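Local coordinates for protein UDP-glucose:anthocyanidin 3-O-glucosyltransferase (Clitoria ternatea, PDB 4REL) that belongs to the plant glycosyltransferases with the GT-B architecture of two Rossmann-like domains, at residues T63-H72 against L84-K95. Numbering follows the deposited sequence. Where two conformers were deposited one is given.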
# COMPACT_ATOMS: atom_id res chain seq x y z
N THR A 63 -14.35 18.60 3.90
CA THR A 63 -15.17 17.39 3.75
C THR A 63 -16.07 17.45 2.52
O THR A 63 -16.81 18.42 2.32
CB THR A 63 -16.05 17.18 4.98
OG1 THR A 63 -15.22 17.10 6.15
CG2 THR A 63 -16.87 15.90 4.85
N ILE A 64 -16.03 16.38 1.72
CA ILE A 64 -16.94 16.23 0.58
C ILE A 64 -17.78 14.96 0.73
O ILE A 64 -17.55 14.15 1.64
CB ILE A 64 -16.19 16.22 -0.76
CG1 ILE A 64 -15.19 15.06 -0.81
CG2 ILE A 64 -15.50 17.56 -1.01
CD1 ILE A 64 -14.45 14.93 -2.15
N SER A 65 -18.74 14.78 -0.17
CA SER A 65 -19.64 13.62 -0.09
C SER A 65 -18.93 12.28 -0.30
O SER A 65 -17.98 12.19 -1.09
CB SER A 65 -20.75 13.75 -1.14
OG SER A 65 -21.60 12.61 -1.12
N ASP A 66 -19.39 11.23 0.38
CA ASP A 66 -18.89 9.88 0.12
C ASP A 66 -19.71 9.13 -0.93
O ASP A 66 -19.36 8.01 -1.31
CB ASP A 66 -18.79 9.06 1.42
CG ASP A 66 -20.12 8.90 2.15
OD1 ASP A 66 -21.19 9.25 1.59
OD2 ASP A 66 -20.11 8.40 3.29
N GLY A 67 -20.77 9.76 -1.42
CA GLY A 67 -21.58 9.16 -2.48
C GLY A 67 -22.59 8.15 -1.98
O GLY A 67 -23.27 7.49 -2.77
N ILE A 68 -22.70 8.04 -0.66
CA ILE A 68 -23.65 7.11 -0.05
C ILE A 68 -24.83 7.94 0.44
O ILE A 68 -24.73 8.61 1.47
CB ILE A 68 -23.02 6.38 1.15
CG1 ILE A 68 -21.73 5.66 0.74
CG2 ILE A 68 -24.01 5.36 1.75
CD1 ILE A 68 -21.03 4.96 1.89
N PRO A 69 -25.96 7.92 -0.30
CA PRO A 69 -27.10 8.74 0.14
C PRO A 69 -27.62 8.25 1.49
O PRO A 69 -27.54 7.06 1.77
CB PRO A 69 -28.16 8.50 -0.95
CG PRO A 69 -27.38 8.01 -2.15
CD PRO A 69 -26.22 7.22 -1.57
N GLU A 70 -28.11 9.16 2.32
CA GLU A 70 -28.62 8.75 3.62
C GLU A 70 -29.71 7.71 3.43
O GLU A 70 -30.59 7.87 2.58
CB GLU A 70 -29.19 9.96 4.37
CG GLU A 70 -29.62 9.64 5.80
CD GLU A 70 -30.27 10.83 6.47
OE1 GLU A 70 -30.59 11.81 5.76
OE2 GLU A 70 -30.46 10.79 7.71
N GLY A 71 -29.64 6.64 4.21
CA GLY A 71 -30.62 5.57 4.11
C GLY A 71 -30.07 4.37 3.37
O GLY A 71 -30.53 3.24 3.57
N HIS A 72 -29.08 4.59 2.51
CA HIS A 72 -28.48 3.47 1.80
C HIS A 72 -27.53 2.70 2.72
O HIS A 72 -26.82 3.29 3.54
CB HIS A 72 -27.73 3.91 0.54
CG HIS A 72 -27.13 2.77 -0.22
ND1 HIS A 72 -27.85 1.66 -0.61
CD2 HIS A 72 -25.86 2.55 -0.64
CE1 HIS A 72 -27.06 0.82 -1.24
NE2 HIS A 72 -25.84 1.33 -1.28
N LEU A 84 -19.21 4.04 -5.24
CA LEU A 84 -20.11 5.12 -4.84
C LEU A 84 -19.37 6.44 -4.70
O LEU A 84 -19.85 7.48 -5.16
CB LEU A 84 -20.86 4.77 -3.54
CG LEU A 84 -21.94 3.68 -3.68
CD1 LEU A 84 -22.53 3.30 -2.33
CD2 LEU A 84 -23.06 4.15 -4.62
N PHE A 85 -18.18 6.40 -4.11
CA PHE A 85 -17.38 7.63 -4.06
C PHE A 85 -16.96 8.08 -5.46
O PHE A 85 -17.07 9.25 -5.79
CB PHE A 85 -16.12 7.47 -3.21
CG PHE A 85 -15.22 8.67 -3.26
CD1 PHE A 85 -15.58 9.85 -2.61
CD2 PHE A 85 -14.05 8.65 -4.00
CE1 PHE A 85 -14.78 10.97 -2.68
CE2 PHE A 85 -13.24 9.77 -4.08
CZ PHE A 85 -13.60 10.93 -3.41
N LEU A 86 -16.45 7.16 -6.27
CA LEU A 86 -15.98 7.56 -7.59
C LEU A 86 -17.15 8.11 -8.42
O LEU A 86 -16.95 9.00 -9.26
CB LEU A 86 -15.28 6.40 -8.32
CG LEU A 86 -13.96 5.93 -7.72
CD1 LEU A 86 -13.52 4.59 -8.34
CD2 LEU A 86 -12.87 6.97 -7.91
N SER A 87 -18.36 7.60 -8.18
CA SER A 87 -19.52 8.05 -8.96
C SER A 87 -19.91 9.50 -8.69
O SER A 87 -20.69 10.08 -9.44
CB SER A 87 -20.73 7.14 -8.72
OG SER A 87 -21.36 7.44 -7.48
N THR A 88 -19.36 10.11 -7.63
CA THR A 88 -19.70 11.49 -7.31
C THR A 88 -19.06 12.49 -8.27
O THR A 88 -19.44 13.65 -8.29
CB THR A 88 -19.32 11.90 -5.88
OG1 THR A 88 -17.91 11.77 -5.70
CG2 THR A 88 -20.02 11.02 -4.86
N GLY A 89 -18.06 12.03 -9.02
CA GLY A 89 -17.52 12.80 -10.13
C GLY A 89 -16.77 14.05 -9.75
O GLY A 89 -16.56 14.34 -8.56
N PRO A 90 -16.34 14.82 -10.76
CA PRO A 90 -15.53 16.00 -10.47
C PRO A 90 -16.32 17.09 -9.74
O PRO A 90 -15.71 17.87 -9.02
CB PRO A 90 -15.09 16.47 -11.87
CG PRO A 90 -16.09 15.87 -12.82
CD PRO A 90 -16.46 14.55 -12.20
N ASP A 91 -17.63 17.15 -9.90
CA ASP A 91 -18.38 18.19 -9.20
C ASP A 91 -18.31 18.08 -7.68
O ASP A 91 -18.24 19.09 -6.98
CB ASP A 91 -19.82 18.28 -9.69
CG ASP A 91 -19.92 18.98 -11.02
OD1 ASP A 91 -19.00 19.78 -11.34
OD2 ASP A 91 -20.90 18.74 -11.75
N ASN A 92 -18.30 16.86 -7.16
CA ASN A 92 -18.11 16.66 -5.74
C ASN A 92 -16.72 17.13 -5.32
O ASN A 92 -16.56 17.77 -4.28
CB ASN A 92 -18.31 15.19 -5.38
CG ASN A 92 -18.27 14.92 -3.89
OD1 ASN A 92 -18.75 15.72 -3.08
ND2 ASN A 92 -17.70 13.78 -3.52
N LEU A 93 -15.72 16.84 -6.14
CA LEU A 93 -14.37 17.30 -5.85
C LEU A 93 -14.30 18.82 -5.86
O LEU A 93 -13.59 19.43 -5.05
CB LEU A 93 -13.36 16.72 -6.84
CG LEU A 93 -13.36 15.20 -6.98
CD1 LEU A 93 -12.27 14.81 -7.99
CD2 LEU A 93 -13.11 14.55 -5.64
N ARG A 94 -15.04 19.45 -6.78
CA ARG A 94 -15.03 20.91 -6.88
C ARG A 94 -15.72 21.57 -5.70
O ARG A 94 -15.50 22.73 -5.41
CB ARG A 94 -15.65 21.38 -8.21
CG ARG A 94 -14.86 20.95 -9.44
CD ARG A 94 -15.52 21.41 -10.74
NE ARG A 94 -14.72 21.04 -11.91
CZ ARG A 94 -15.11 20.17 -12.84
NH1 ARG A 94 -16.29 19.57 -12.76
NH2 ARG A 94 -14.29 19.90 -13.85
N LYS A 95 -16.58 20.82 -5.01
CA LYS A 95 -17.17 21.36 -3.79
C LYS A 95 -16.04 21.49 -2.75
O LYS A 95 -15.98 22.46 -2.00
CB LYS A 95 -18.32 20.48 -3.28
CG LYS A 95 -19.27 21.19 -2.33
CD LYS A 95 -18.83 21.11 -0.88
CE LYS A 95 -18.91 19.68 -0.35
NZ LYS A 95 -18.98 19.63 1.14
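I64 is the main bump of the contact. Its CD1 sits in a corner made by L93 CD2 (3.8 Å), the edge of the F85 ring and the N92 amide. With chi1 at 60°, CG1 lies between the backbone N and carbonyl carbon of I64, which turns CD1 into that corner and sets CG2 against N92 O and near K95 CE. Beside it the amide of N92 grips the backbone of S65 twice: OD1 takes S65 N on a lone pair (3.1 Å), and ND2 gives a hydrogen to S65 O (2.9 Å), tilted 26° from that carbonyl plane. ND2 also donates to T88 OG1, so three hydrogen bonds fix the flip of the amide. The bent chain of K95 runs past I64 and ends with NZ on T63 O (2.8 Å). Farther along, G67 forms the hollow: T88 CG2 presses on its CA at 3.4 Å, tighter than ordinary carbon contact, and CB of L84 lies by its O. An ST turn, S65 OG accepting from G67 N (3.0 Å), and an Asx turn, D66 OD1 met by I68 N from above the carboxylate plane, shape this bend. L84 CD1 touches I68 CG1 (4.0 Å) and, near the ring plane, H72 CD2 (3.8 Å); H72 NE2 is hydrogen-bonded to E80 OE2. The connection from edge strand 59-64 past 36-42 and 6-10 to 110-114 is the long beta-alpha-beta crossover of the Rossmann-like N-terminal GT-B domain.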